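Local coordinates for protein serine protease inhibitor 4, isoform B (Drosophila melanogaster, PDB 4P0O) that probably inhibits serine proteases, and perhaps cysteine proteases, as a member of the serpin family, at residues T188-G193 / F355-F360; G31-F36 / G375-L380; V199-L204 / A268-R273; R273-F278 / F321-E326. All coordinates share one frame; numbering follows the deposited sequence.

The four contacts sit on the same side of the chain's centre and none is fully buried. Contacts 2 and 4 lie about 14 Å from that centre and contacts 1 and 3 about 24 and 25 Å, measured between centres. Strand 263-281 joins two of them, its first half serving contact 3 in sheet C and its second half contact 4 in sheet A, with R273 common to both. These two are regular antiparallel pairings that bury hydrophobic side chains on one face, and contact 4 adds a salt bridge. Contacts 1 and 2 are less regular, one resting on a backbone bond and an aromatic ring, the other on a short sheet B pairing plus a backbone-bonded asparagine amide.

Contact 1 (T188-G193 / F355-F360); sequences TFHLDG and FADHPF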
loop_
_atom_site.group_PDB
_atom_site.type_symbol
_atom_site.label_atom_id
_atom_site.label_comp_id
_atom_site.label_asym_id
_atom_site.label_seq_id
_atom_site.Cartn_x
_atom_site.Cartn_y
_atom_site.Cartn_z
ATOM N N THR A 188 -15.541 21.188 -12.906
ATOM C CA THR A 188 -15.993 19.965 -13.542
ATOM C C THR A 188 -14.932 18.880 -13.518
ATOM O O THR A 188 -13.791 19.110 -13.917
ATOM C CB THR A 188 -16.403 20.230 -14.987
ATOM O OG1 THR A 188 -17.353 21.305 -15.018
ATOM C CG2 THR A 188 -17.028 18.990 -15.605
ATOM N N PHE A 189 -15.323 17.714 -13.007
ATOM C CA PHE A 189 -14.529 16.498 -13.106
ATOM C C PHE A 189 -15.248 15.537 -14.043
ATOM O O PHE A 189 -16.422 15.203 -13.823
ATOM C CB PHE A 189 -14.322 15.850 -11.734
ATOM C CG PHE A 189 -13.432 14.628 -11.771
ATOM C CD1 PHE A 189 -12.055 14.752 -11.668
ATOM C CD2 PHE A 189 -13.968 13.364 -11.933
ATOM C CE1 PHE A 189 -11.237 13.640 -11.707
ATOM C CE2 PHE A 189 -13.155 12.241 -11.982
ATOM C CZ PHE A 189 -11.777 12.383 -11.866
ATOM N N HIS A 190 -14.551 15.118 -15.095
ATOM C CA HIS A 190 -15.149 14.296 -16.139
ATOM C C HIS A 190 -15.009 12.825 -15.815
ATOM O O HIS A 190 -13.906 12.300 -15.832
ATOM C CB HIS A 190 -14.504 14.583 -17.501
ATOM C CG HIS A 190 -14.623 16.006 -17.930
ATOM N ND1 HIS A 190 -15.561 16.429 -18.850
ATOM C CD2 HIS A 190 -13.933 17.110 -17.566
ATOM C CE1 HIS A 190 -15.446 17.732 -19.022
ATOM N NE2 HIS A 190 -14.466 18.170 -18.252
ATOM N N LEU A 191 -16.129 12.154 -15.555
ATOM C CA LEU A 191 -16.111 10.724 -15.240
ATOM C C LEU A 191 -15.910 9.900 -16.501
ATOM O O LEU A 191 -15.162 8.922 -16.513
ATOM C CB LEU A 191 -17.410 10.317 -14.545
ATOM C CG LEU A 191 -17.710 11.054 -13.246
ATOM C CD1 LEU A 191 -19.184 10.923 -12.915
ATOM C CD2 LEU A 191 -16.886 10.484 -12.154
ATOM N N ASP A 192 -16.600 10.315 -17.555
ATOM C CA ASP A 192 -16.455 9.762 -18.899
ATOM C C ASP A 192 -17.141 10.717 -19.875
ATOM O O ASP A 192 -17.444 11.852 -19.513
ATOM C CB ASP A 192 -17.021 8.333 -18.999
ATOM C CG ASP A 192 -18.532 8.242 -18.750
ATOM O OD1 ASP A 192 -19.268 9.249 -18.907
ATOM O OD2 ASP A 192 -18.999 7.118 -18.428
ATOM N N GLY A 193 -17.376 10.262 -21.103
ATOM C CA GLY A 193 -17.930 11.112 -22.148
ATOM C C GLY A 193 -19.379 11.544 -21.935
ATOM O O GLY A 193 -19.863 12.483 -22.576
ATOM N N PHE A 355 -4.186 19.894 -15.566
ATOM C CA PHE A 355 -5.524 19.932 -14.978
ATOM C C PHE A 355 -6.034 18.520 -14.749
ATOM O O PHE A 355 -6.447 17.840 -15.701
ATOM C CB PHE A 355 -6.505 20.670 -15.889
ATOM C CG PHE A 355 -6.210 22.131 -16.087
ATOM C CD1 PHE A 355 -5.258 22.787 -15.325
ATOM C CD2 PHE A 355 -6.916 22.861 -17.040
ATOM C CE1 PHE A 355 -5.001 24.129 -15.517
ATOM C CE2 PHE A 355 -6.662 24.207 -17.232
ATOM C CZ PHE A 355 -5.701 24.845 -16.460
ATOM N N ALA A 356 -6.010 18.079 -13.500
ATOM C CA ALA A 356 -6.419 16.718 -13.165
ATOM C C ALA A 356 -7.950 16.671 -13.023
ATOM O O ALA A 356 -8.483 16.430 -11.941
ATOM C CB ALA A 356 -5.741 16.264 -11.898
ATOM N N ASP A 357 -8.639 16.899 -14.133
ATOM C CA ASP A 357 -10.105 16.972 -14.130
ATOM C C ASP A 357 -10.766 15.784 -14.837
ATOM O O ASP A 357 -11.904 15.868 -15.291
ATOM C CB ASP A 357 -10.565 18.279 -14.761
ATOM C CG ASP A 357 -10.103 18.441 -16.197
ATOM O OD1 ASP A 357 -9.580 17.473 -16.797
ATOM O OD2 ASP A 357 -10.298 19.540 -16.740
ATOM N N HIS A 358 -10.025 14.686 -14.901
ATOM C CA HIS A 358 -10.526 13.418 -15.403
ATOM C C HIS A 358 -9.681 12.333 -14.740
ATOM O O HIS A 358 -8.692 12.646 -14.073
ATOM C CB HIS A 358 -10.459 13.361 -16.935
ATOM C CG HIS A 358 -9.094 13.606 -17.503
ATOM N ND1 HIS A 358 -8.595 14.871 -17.723
ATOM C CD2 HIS A 358 -8.127 12.745 -17.902
ATOM C CE1 HIS A 358 -7.377 14.781 -18.232
ATOM N NE2 HIS A 358 -7.076 13.502 -18.359
ATOM N N PRO A 359 -10.091 11.063 -14.865
ATOM C CA PRO A 359 -9.441 10.040 -14.033
ATOM C C PRO A 359 -7.929 9.964 -14.193
ATOM O O PRO A 359 -7.403 10.080 -15.303
ATOM C CB PRO A 359 -10.126 8.754 -14.489
ATOM C CG PRO A 359 -11.543 9.228 -14.865
ATOM C CD PRO A 359 -11.322 10.564 -15.505
ATOM N N PHE A 360 -7.242 9.777 -13.067
ATOM C CA PHE A 360 -5.799 9.740 -13.034
ATOM C C PHE A 360 -5.322 8.722 -12.001
ATOM O O PHE A 360 -6.105 8.233 -11.173
ATOM C CB PHE A 360 -5.229 11.133 -12.732
ATOM C CG PHE A 360 -5.670 11.720 -11.418
ATOM C CD1 PHE A 360 -4.928 11.523 -10.257
ATOM C CD2 PHE A 360 -6.794 12.520 -11.347
ATOM C CE1 PHE A 360 -5.331 12.092 -9.062
ATOM C CE2 PHE A 360 -7.193 13.088 -10.146
ATOM C CZ PHE A 360 -6.453 12.876 -9.006
HETATM O O HOH W 1 -12.823 20.981 -15.516
#
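The F189 ring lies against the backbone of 355-360, with H358 CA over one face and A356 O at the edge in the ring plane; F360 CE2 also approaches that edge. The H190 ring carries T188 CG2 over one face, while D357 O meets its rim in plane, 3.3 Å from H190 CD2. This is where strand 185-190 of serpin sheet C meets the turn between strands 352-355 and 360-366, which links sheet C to sheet B. F189 reaches the turn because its CG is anti to the backbone N (chi1 -176°), which carries CZ to 3.6 Å from H358 C. The ring also touches V199, V377 and L380, so it packs between sheet C and the end of the last sheet B strand. D357 O is the polar centre: H190 N donates to it at 2.8 Å in an almost straight bond (179°), and F189 CA adds a longer C-H approach to the same oxygen. The D357 carboxylate faces two ways. OD1 accepts from H358 ND1 at 2.9 Å, with the oxygen in the imidazole plane, while OD2 accepts a longer hydrogen bond from a water that also donates to T188 O at 2.6 Å. Since H358 NE2 is bonded to the carbonyl of P237, both ring nitrogens meet acceptors, which is consistent with a protonated imidazole beside the carboxylate. A356 O, by contrast, is buried here without a hydrogen-bond partner in the model. P359 finishes the turn, its CD 3.1 Å from H190 O.

Contact 2 (G31-F36 / G375-L380); sequences GENIVF and GSVVRL
The N33 amide makes three bonds to the 375-380 backbone: OD1 accepts from V378 N at 2.7 Å and from R379 N at 2.9 Å, and ND2 donates to R379 O at 2.7 Å. The R379 N bond lies in the carbonyl plane on a lone pair, whereas V378 N is tilted 34° from it; R379 O in turn lies close to the amide plane, so the three bonds together fix the rotation of the group. The site is at the edge of serpin sheet B, where the short strand 35-36 pairs antiparallel with the last strand, 370-377. There S376 N donates to I34 O at 2.9 Å, and S376 OG accepts a longer bond from I34 N. V35 and G375 form a non-hydrogen-bonded pair; I34 O is only 3.0 Å from G375 CA, which leaves little room for a side chain on G375. Packing spreads outward from this pairing. V378 CG2 rests on the E32 backbone, and the extended R379 chain carries its guanidinium across the start of 31-36, one face over G31 O. At its edge a water accepts from R379 NE at 3.1 Å and from N33 N. E32 CB comes over the same face as G31 O, 3.6 Å from R379 NH2.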
loop_
_atom_site.group_PDB
_atom_site.type_symbol
_atom_site.label_atom_id
_atom_site.label_comp_id
_atom_site.label_asym_id
_atom_site.label_seq_id
_atom_site.Cartn_x
_atom_site.Cartn_y
_atom_site.Cartn_z
ATOM N N GLY A 31 -14.393 0.475 -11.541
ATOM C CA GLY A 31 -15.312 1.582 -11.347
ATOM C C GLY A 31 -15.229 2.263 -9.994
ATOM O O GLY A 31 -16.020 3.156 -9.717
ATOM N N GLU A 32 -14.281 1.873 -9.142
ATOM C CA GLU A 32 -14.156 2.586 -7.878
ATOM C C GLU A 32 -12.750 3.089 -7.682
ATOM O O GLU A 32 -11.798 2.587 -8.286
ATOM C CB GLU A 32 -14.601 1.714 -6.703
ATOM C CG GLU A 32 -13.602 0.725 -6.152
ATOM C CD GLU A 32 -14.156 0.005 -4.925
ATOM O OE1 GLU A 32 -14.785 -1.061 -5.094
ATOM O OE2 GLU A 32 -13.984 0.521 -3.794
ATOM N N ASN A 33 -12.633 4.097 -6.833
ATOM C CA ASN A 33 -11.337 4.669 -6.513
ATOM C C ASN A 33 -10.500 3.685 -5.721
ATOM O O ASN A 33 -10.869 3.300 -4.618
ATOM C CB ASN A 33 -11.504 5.953 -5.710
ATOM C CG ASN A 33 -12.172 7.056 -6.492
ATOM O OD1 ASN A 33 -12.278 7.000 -7.709
ATOM N ND2 ASN A 33 -12.623 8.084 -5.782
ATOM N N ILE A 34 -9.367 3.287 -6.284
ATOM C CA ILE A 34 -8.446 2.408 -5.599
ATOM C C ILE A 34 -7.486 3.231 -4.760
ATOM O O ILE A 34 -7.042 4.289 -5.191
ATOM C CB ILE A 34 -7.678 1.546 -6.607
ATOM C CG1 ILE A 34 -8.660 0.616 -7.319
ATOM C CG2 ILE A 34 -6.581 0.742 -5.921
ATOM C CD1 ILE A 34 -8.068 -0.107 -8.489
ATOM N N VAL A 35 -7.206 2.756 -3.553
ATOM C CA VAL A 35 -6.039 3.219 -2.802
ATOM C C VAL A 35 -5.549 2.048 -1.974
ATOM O O VAL A 35 -6.355 1.311 -1.377
ATOM C CB VAL A 35 -6.347 4.456 -1.908
ATOM C CG1 VAL A 35 -7.460 4.192 -0.886
ATOM C CG2 VAL A 35 -5.074 4.940 -1.209
ATOM N N PHE A 36 -4.234 1.844 -1.979
ATOM C CA PHE A 36 -3.629 0.781 -1.200
ATOM C C PHE A 36 -2.178 1.125 -0.898
ATOM O O PHE A 36 -1.595 2.006 -1.535
ATOM C CB PHE A 36 -3.732 -0.587 -1.906
ATOM C CG PHE A 36 -2.853 -0.771 -3.129
ATOM C CD1 PHE A 36 -3.142 -0.153 -4.339
ATOM C CD2 PHE A 36 -1.766 -1.638 -3.071
ATOM C CE1 PHE A 36 -2.330 -0.364 -5.454
ATOM C CE2 PHE A 36 -0.961 -1.861 -4.176
ATOM C CZ PHE A 36 -1.233 -1.238 -5.361
ATOM N N GLY A 375 -2.802 4.709 -5.888
ATOM C CA GLY A 375 -4.237 4.767 -6.094
ATOM C C GLY A 375 -4.654 5.366 -7.405
ATOM O O GLY A 375 -3.829 5.727 -8.252
ATOM N N SER A 376 -5.975 5.433 -7.575
ATOM C CA SER A 376 -6.596 6.051 -8.730
ATOM C C SER A 376 -7.809 6.849 -8.280
ATOM O O SER A 376 -8.488 6.498 -7.314
ATOM C CB SER A 376 -7.035 5.001 -9.741
ATOM O OG SER A 376 -8.022 4.185 -9.127
ATOM N N VAL A 377 -8.067 7.930 -8.987
ATOM C CA VAL A 377 -9.310 8.655 -8.847
ATOM C C VAL A 377 -10.094 8.464 -10.125
ATOM O O VAL A 377 -9.695 8.969 -11.154
ATOM C CB VAL A 377 -9.078 10.139 -8.576
ATOM C CG1 VAL A 377 -10.409 10.886 -8.530
ATOM C CG2 VAL A 377 -8.326 10.299 -7.264
ATOM N N VAL A 378 -11.194 7.719 -10.057
ATOM C CA VAL A 378 -12.019 7.476 -11.249
ATOM C C VAL A 378 -13.373 8.103 -11.095
ATOM O O VAL A 378 -14.054 8.378 -12.079
ATOM C CB VAL A 378 -12.183 5.971 -11.553
ATOM C CG1 VAL A 378 -10.800 5.295 -11.596
ATOM C CG2 VAL A 378 -13.084 5.296 -10.545
ATOM N N ARG A 379 -13.787 8.320 -9.853
ATOM C CA ARG A 379 -15.055 9.002 -9.622
ATOM C C ARG A 379 -15.019 9.831 -8.345
ATOM O O ARG A 379 -14.250 9.572 -7.423
ATOM C CB ARG A 379 -16.193 7.999 -9.562
ATOM C CG ARG A 379 -16.127 7.105 -8.354
ATOM C CD ARG A 379 -17.240 6.081 -8.329
ATOM N NE ARG A 379 -17.092 5.208 -7.170
ATOM C CZ ARG A 379 -17.898 4.193 -6.879
ATOM N NH1 ARG A 379 -18.928 3.909 -7.663
ATOM N NH2 ARG A 379 -17.665 3.463 -5.798
ATOM N N LEU A 380 -15.854 10.856 -8.316
ATOM C CA LEU A 380 -15.940 11.736 -7.166
ATOM C C LEU A 380 -17.389 12.097 -7.004
ATOM O O LEU A 380 -18.116 12.165 -7.989
ATOM C CB LEU A 380 -15.073 12.984 -7.358
ATOM C CG LEU A 380 -13.563 12.744 -7.360
ATOM C CD1 LEU A 380 -12.810 13.989 -7.758
ATOM C CD2 LEU A 380 -13.113 12.273 -5.984
HETATM O O HOH W 2 -15.031 5.088 -4.840
#

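Contact 3 (V199-L204 / A268-R273); sequences VPMMSL and ALKLPR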
loop_
_atom_site.group_PDB
_atom_site.type_symbol
_atom_site.label_atom_id
_atom_site.label_comp_id
_atom_site.label_asym_id
_atom_site.label_seq_id
_atom_site.Cartn_x
_atom_site.Cartn_y
_atom_site.Cartn_z
ATOM N N VAL A 199 -16.901 19.288 -8.369
ATOM C CA VAL A 199 -16.088 18.948 -7.202
ATOM C C VAL A 199 -15.250 20.150 -6.777
ATOM O O VAL A 199 -14.995 21.046 -7.579
ATOM C CB VAL A 199 -15.141 17.760 -7.482
ATOM C CG1 VAL A 199 -15.913 16.557 -7.957
ATOM C CG2 VAL A 199 -14.052 18.141 -8.489
ATOM N N PRO A 200 -14.821 20.177 -5.510
ATOM C CA PRO A 200 -13.916 21.263 -5.124
ATOM C C PRO A 200 -12.580 21.092 -5.834
ATOM O O PRO A 200 -11.870 20.115 -5.618
ATOM C CB PRO A 200 -13.807 21.115 -3.606
ATOM C CG PRO A 200 -14.182 19.690 -3.328
ATOM C CD PRO A 200 -15.145 19.282 -4.384
ATOM N N MET A 201 -12.271 22.024 -6.722
ATOM C CA MET A 201 -11.055 21.950 -7.516
ATOM C C MET A 201 -10.039 22.962 -6.974
ATOM O O MET A 201 -10.298 24.170 -6.960
ATOM C CB MET A 201 -11.377 22.213 -8.993
ATOM C CG MET A 201 -10.235 21.953 -9.962
ATOM S SD MET A 201 -9.780 20.204 -10.143
ATOM C CE MET A 201 -11.231 19.594 -10.985
ATOM N N MET A 202 -8.910 22.446 -6.489
ATOM C CA MET A 202 -7.807 23.273 -6.009
ATOM C C MET A 202 -6.984 23.769 -7.190
ATOM O O MET A 202 -6.868 23.092 -8.211
ATOM C CB MET A 202 -6.923 22.483 -5.037
ATOM C CG MET A 202 -7.713 21.808 -3.921
ATOM S SD MET A 202 -6.713 20.968 -2.680
ATOM C CE MET A 202 -5.866 19.762 -3.695
ATOM N N SER A 203 -6.423 24.961 -7.053
ATOM C CA SER A 203 -5.666 25.572 -8.127
ATOM C C SER A 203 -4.399 26.225 -7.593
ATOM O O SER A 203 -4.439 26.950 -6.601
ATOM C CB SER A 203 -6.519 26.611 -8.857
ATOM O OG SER A 203 -5.712 27.360 -9.738
ATOM N N LEU A 204 -3.286 25.967 -8.278
ATOM C CA LEU A 204 -1.991 26.497 -7.890
ATOM C C LEU A 204 -1.068 26.641 -9.096
ATOM O O LEU A 204 -0.917 25.714 -9.889
ATOM C CB LEU A 204 -1.354 25.582 -6.844
ATOM C CG LEU A 204 0.087 25.828 -6.409
ATOM C CD1 LEU A 204 0.216 27.166 -5.705
ATOM C CD2 LEU A 204 0.521 24.679 -5.504
ATOM N N ALA A 268 0.591 25.337 -14.262
ATOM C CA ALA A 268 -0.700 25.738 -13.738
ATOM C C ALA A 268 -1.464 24.470 -13.387
ATOM O O ALA A 268 -1.968 23.771 -14.266
ATOM C CB ALA A 268 -1.472 26.594 -14.754
ATOM N N LEU A 269 -1.526 24.170 -12.097
ATOM C CA LEU A 269 -2.063 22.907 -11.606
ATOM C C LEU A 269 -3.508 23.095 -11.165
ATOM O O LEU A 269 -3.822 24.071 -10.481
ATOM C CB LEU A 269 -1.219 22.387 -10.437
ATOM C CG LEU A 269 -1.700 21.159 -9.645
ATOM C CD1 LEU A 269 -1.730 19.907 -10.507
ATOM C CD2 LEU A 269 -0.836 20.931 -8.426
ATOM N N LYS A 270 -4.377 22.180 -11.592
ATOM C CA LYS A 270 -5.679 21.980 -10.972
ATOM C C LYS A 270 -5.775 20.546 -10.471
ATOM O O LYS A 270 -5.465 19.601 -11.197
ATOM C CB LYS A 270 -6.817 22.287 -11.940
ATOM C CG LYS A 270 -6.924 23.759 -12.290
ATOM C CD LYS A 270 -8.124 24.047 -13.162
ATOM C CE LYS A 270 -8.265 25.544 -13.395
ATOM N NZ LYS A 270 -9.234 25.849 -14.475
ATOM N N LEU A 271 -6.202 20.396 -9.223
ATOM C CA LEU A 271 -6.245 19.095 -8.565
ATOM C C LEU A 271 -7.444 19.060 -7.625
ATOM O O LEU A 271 -7.604 19.971 -6.816
ATOM C CB LEU A 271 -4.955 18.844 -7.774
ATOM C CG LEU A 271 -4.810 17.479 -7.098
ATOM C CD1 LEU A 271 -4.631 16.382 -8.149
ATOM C CD2 LEU A 271 -3.670 17.469 -6.092
ATOM N N PRO A 272 -8.272 18.005 -7.704
ATOM C CA PRO A 272 -9.427 17.943 -6.799
ATOM C C PRO A 272 -9.031 17.737 -5.351
ATOM O O PRO A 272 -8.071 17.032 -5.069
ATOM C CB PRO A 272 -10.218 16.725 -7.306
ATOM C CG PRO A 272 -9.693 16.439 -8.661
ATOM C CD PRO A 272 -8.271 16.877 -8.655
ATOM N N ARG A 273 -9.771 18.359 -4.443
ATOM C CA ARG A 273 -9.721 18.002 -3.037
ATOM C C ARG A 273 -10.493 16.702 -2.902
ATOM O O ARG A 273 -11.662 16.657 -3.272
ATOM C CB ARG A 273 -10.332 19.136 -2.193
ATOM C CG ARG A 273 -10.237 19.014 -0.690
ATOM C CD ARG A 273 -10.595 20.375 -0.024
ATOM N NE ARG A 273 -12.018 20.594 0.049
ATOM C CZ ARG A 273 -12.618 21.785 0.050
ATOM N NH1 ARG A 273 -11.925 22.921 -0.033
ATOM N NH2 ARG A 273 -13.935 21.828 0.124
HETATM O O HOH W 3 -3.949 26.686 -11.767
#
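M202 swings CG anti to its own carbonyl carbon (chi1 -51°) and then bends at chi3 (-60°), so that its thioether curls over 268-273: CE comes 4.0 Å from L271 CD2 and SD 4.1 Å from R273 CB. M201, on the opposite face, starts out anti to its N (chi1 -171°) and folds back through chi2 and chi3 until SD lies 3.6 Å from P272 N. Both methionines belong to serpin sheet C, in which strands 196-213 and 263-281 run antiparallel. M202 with L271 and L204 with L269 are its hydrogen-bonded pairs, each closed by two N-H to O=C bonds. M201 with P272 is a non-hydrogen-bonded pair, where the missing N-H of proline costs the pairing nothing. At the end of the segment R273 N donates to P200 O at 3.0 Å, but P200 can offer no N-H in return. The face bearing M202, L204, L269 and L271 is hydrophobic and meets L221, L223 and F179. With an alanine in place of M202, the thioether that lies along L271 and R273 would be gone, which is likely to leave a gap there and L271 CD2 without its methyl neighbour. On the other face S203 OG shares a water with L269 O, and K270 sends its extended chain away to the ring of F355 in a cation-pi contact. R273 NH1 is held by E326 in a salt bridge. R273 crosses P200 at about a right angle, one face of its guanidinium resting on the proline ring with NH2 3.8 Å from P200 CB.

Contact 4 (R273-F278 / F321-E326); sequences RFKAEF and FIEVNE
F274 places its ring over V324: CG stands between the backbone N and carbonyl carbon (chi1 73°), and V324 CB sits 4.1 Å from the ring centroid, over the ring face, as a CH-pi contact. The two residues belong to neighbouring antiparallel strands of serpin sheet A, 263-281 and 311-324; strand 328-341 flanks the latter, consistent with an inserted reactive-centre loop. V324 N donates to F274 O at 2.8 Å, and A276 with I322 forms the second hydrogen-bonded pair. On this face V324 CG2 packs against F274 CZ at 3.6 Å, while I322 CG2 touches both the F274 ring and A276 CB. The other face is more polar. K275 and E323 lie side by side with extended chains, K275 CE 3.4 Å from E323 CD, although their charged ends stop short of a salt bridge. E277 lays CG beside F321 CD2 at 3.4 Å, its carboxylate turned 77° from the ring plane. Beyond the strands, E326 bends at chi2 (86°) to bring its carboxylate back to R273; OE2 is also hydrogen-bonded to T184 OG1. Shortening E326 to an alanine is likely to strip the R273 guanidinium of this countercharge and the T184 hydroxyl of this partner. The salt bridge is made at the guanidinium edge, R273 NH1 meeting the syn lone pair of E326 OE2 at 2.9 Å.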
loop_
_atom_site.group_PDB
_atom_site.type_symbol
_atom_site.label_atom_id
_atom_site.label_comp_id
_atom_site.label_asym_id
_atom_site.label_seq_id
_atom_site.Cartn_x
_atom_site.Cartn_y
_atom_site.Cartn_z
ATOM N N ARG A 273 -9.771 18.359 -4.443
ATOM C CA ARG A 273 -9.721 18.002 -3.037
ATOM C C ARG A 273 -10.493 16.702 -2.902
ATOM O O ARG A 273 -11.662 16.657 -3.272
ATOM C CB ARG A 273 -10.332 19.136 -2.193
ATOM C CG ARG A 273 -10.237 19.014 -0.690
ATOM C CD ARG A 273 -10.595 20.375 -0.024
ATOM N NE ARG A 273 -12.018 20.594 0.049
ATOM C CZ ARG A 273 -12.618 21.785 0.050
ATOM N NH1 ARG A 273 -11.925 22.921 -0.033
ATOM N NH2 ARG A 273 -13.935 21.828 0.124
ATOM N N PHE A 274 -9.864 15.630 -2.426
ATOM C CA PHE A 274 -10.582 14.349 -2.341
ATOM C C PHE A 274 -10.161 13.458 -1.185
ATOM O O PHE A 274 -9.067 13.586 -0.639
ATOM C CB PHE A 274 -10.437 13.566 -3.659
ATOM C CG PHE A 274 -9.088 12.974 -3.879
ATOM C CD1 PHE A 274 -8.069 13.712 -4.468
ATOM C CD2 PHE A 274 -8.825 11.663 -3.509
ATOM C CE1 PHE A 274 -6.835 13.160 -4.679
ATOM C CE2 PHE A 274 -7.585 11.115 -3.707
ATOM C CZ PHE A 274 -6.579 11.859 -4.287
ATOM N N LYS A 275 -11.084 12.578 -0.809
ATOM C CA LYS A 275 -10.827 11.490 0.127
ATOM C C LYS A 275 -11.234 10.198 -0.544
ATOM O O LYS A 275 -12.252 10.166 -1.260
ATOM C CB LYS A 275 -11.632 11.619 1.426
ATOM C CG LYS A 275 -11.274 12.725 2.347
ATOM C CD LYS A 275 -12.280 12.752 3.513
ATOM C CE LYS A 275 -12.109 13.989 4.376
ATOM N NZ LYS A 275 -13.043 14.031 5.534
ATOM N N ALA A 276 -10.479 9.141 -0.288
ATOM C CA ALA A 276 -10.828 7.807 -0.768
ATOM C C ALA A 276 -10.525 6.765 0.302
ATOM O O ALA A 276 -9.558 6.899 1.058
ATOM C CB ALA A 276 -10.081 7.494 -2.044
ATOM N N GLU A 277 -11.367 5.741 0.362
ATOM C CA GLU A 277 -11.195 4.602 1.262
ATOM C C GLU A 277 -11.395 3.336 0.450
ATOM O O GLU A 277 -12.257 3.301 -0.420
ATOM C CB GLU A 277 -12.202 4.650 2.413
ATOM C CG GLU A 277 -11.923 5.695 3.446
ATOM C CD GLU A 277 -13.026 5.781 4.478
ATOM O OE1 GLU A 277 -14.070 6.385 4.170
ATOM O OE2 GLU A 277 -12.853 5.238 5.584
ATOM N N PHE A 278 -10.616 2.303 0.737
ATOM C CA PHE A 278 -10.632 1.097 -0.060
ATOM C C PHE A 278 -10.366 -0.086 0.844
ATOM O O PHE A 278 -9.539 -0.015 1.763
ATOM C CB PHE A 278 -9.600 1.208 -1.191
ATOM C CG PHE A 278 -9.579 0.045 -2.129
ATOM C CD1 PHE A 278 -10.534 -0.089 -3.122
ATOM C CD2 PHE A 278 -8.586 -0.928 -2.021
ATOM C CE1 PHE A 278 -10.508 -1.173 -3.986
ATOM C CE2 PHE A 278 -8.567 -2.009 -2.889
ATOM C CZ PHE A 278 -9.502 -2.125 -3.868
ATOM N N PHE A 321 -6.774 4.381 3.339
ATOM C CA PHE A 321 -7.452 5.655 3.443
ATOM C C PHE A 321 -6.513 6.748 2.968
ATOM O O PHE A 321 -5.311 6.738 3.306
ATOM C CB PHE A 321 -7.881 5.918 4.890
ATOM C CG PHE A 321 -8.378 7.325 5.132
ATOM C CD1 PHE A 321 -7.490 8.374 5.278
ATOM C CD2 PHE A 321 -9.731 7.593 5.198
ATOM C CE1 PHE A 321 -7.945 9.664 5.482
ATOM C CE2 PHE A 321 -10.192 8.882 5.406
ATOM C CZ PHE A 321 -9.302 9.918 5.539
ATOM N N ILE A 322 -7.039 7.700 2.204
ATOM C CA ILE A 322 -6.251 8.889 1.876
ATOM C C ILE A 322 -7.144 10.131 1.822
ATOM O O ILE A 322 -8.297 10.078 1.386
ATOM C CB ILE A 322 -5.503 8.707 0.539
ATOM C CG1 ILE A 322 -4.542 9.871 0.289
ATOM C CG2 ILE A 322 -6.500 8.590 -0.621
ATOM C CD1 ILE A 322 -3.545 9.598 -0.782
ATOM N N GLU A 323 -6.596 11.240 2.309
ATOM C CA GLU A 323 -7.240 12.539 2.226
ATOM C C GLU A 323 -6.227 13.552 1.670
ATOM O O GLU A 323 -5.136 13.740 2.241
ATOM C CB GLU A 323 -7.751 12.989 3.597
ATOM C CG GLU A 323 -8.345 14.390 3.576
ATOM C CD GLU A 323 -8.821 14.865 4.943
ATOM O OE1 GLU A 323 -9.313 16.011 5.022
ATOM O OE2 GLU A 323 -8.712 14.100 5.926
ATOM N N VAL A 324 -6.603 14.168 0.553
ATOM C CA VAL A 324 -5.820 15.175 -0.148
ATOM C C VAL A 324 -6.548 16.520 -0.113
ATOM O O VAL A 324 -7.709 16.614 -0.505
ATOM C CB VAL A 324 -5.571 14.743 -1.609
ATOM C CG1 VAL A 324 -4.949 15.867 -2.413
ATOM C CG2 VAL A 324 -4.699 13.491 -1.649
ATOM N N ASN A 325 -5.873 17.565 0.369
ATOM C CA ASN A 325 -6.485 18.876 0.458
ATOM C C ASN A 325 -5.433 19.971 0.293
ATOM O O ASN A 325 -4.299 19.690 -0.094
ATOM C CB ASN A 325 -7.255 19.030 1.779
ATOM C CG ASN A 325 -6.361 18.867 3.010
ATOM O OD1 ASN A 325 -5.162 19.101 2.950
ATOM N ND2 ASN A 325 -6.955 18.455 4.124
ATOM N N GLU A 326 -5.818 21.210 0.583
ATOM C CA GLU A 326 -4.990 22.358 0.253
ATOM C C GLU A 326 -3.682 22.356 1.051
ATOM O O GLU A 326 -2.678 22.936 0.616
ATOM C CB GLU A 326 -5.757 23.660 0.499
ATOM C CG GLU A 326 -6.876 23.968 -0.509
ATOM C CD GLU A 326 -8.214 23.320 -0.160
ATOM O OE1 GLU A 326 -8.263 22.466 0.750
ATOM O OE2 GLU A 326 -9.224 23.670 -0.804
#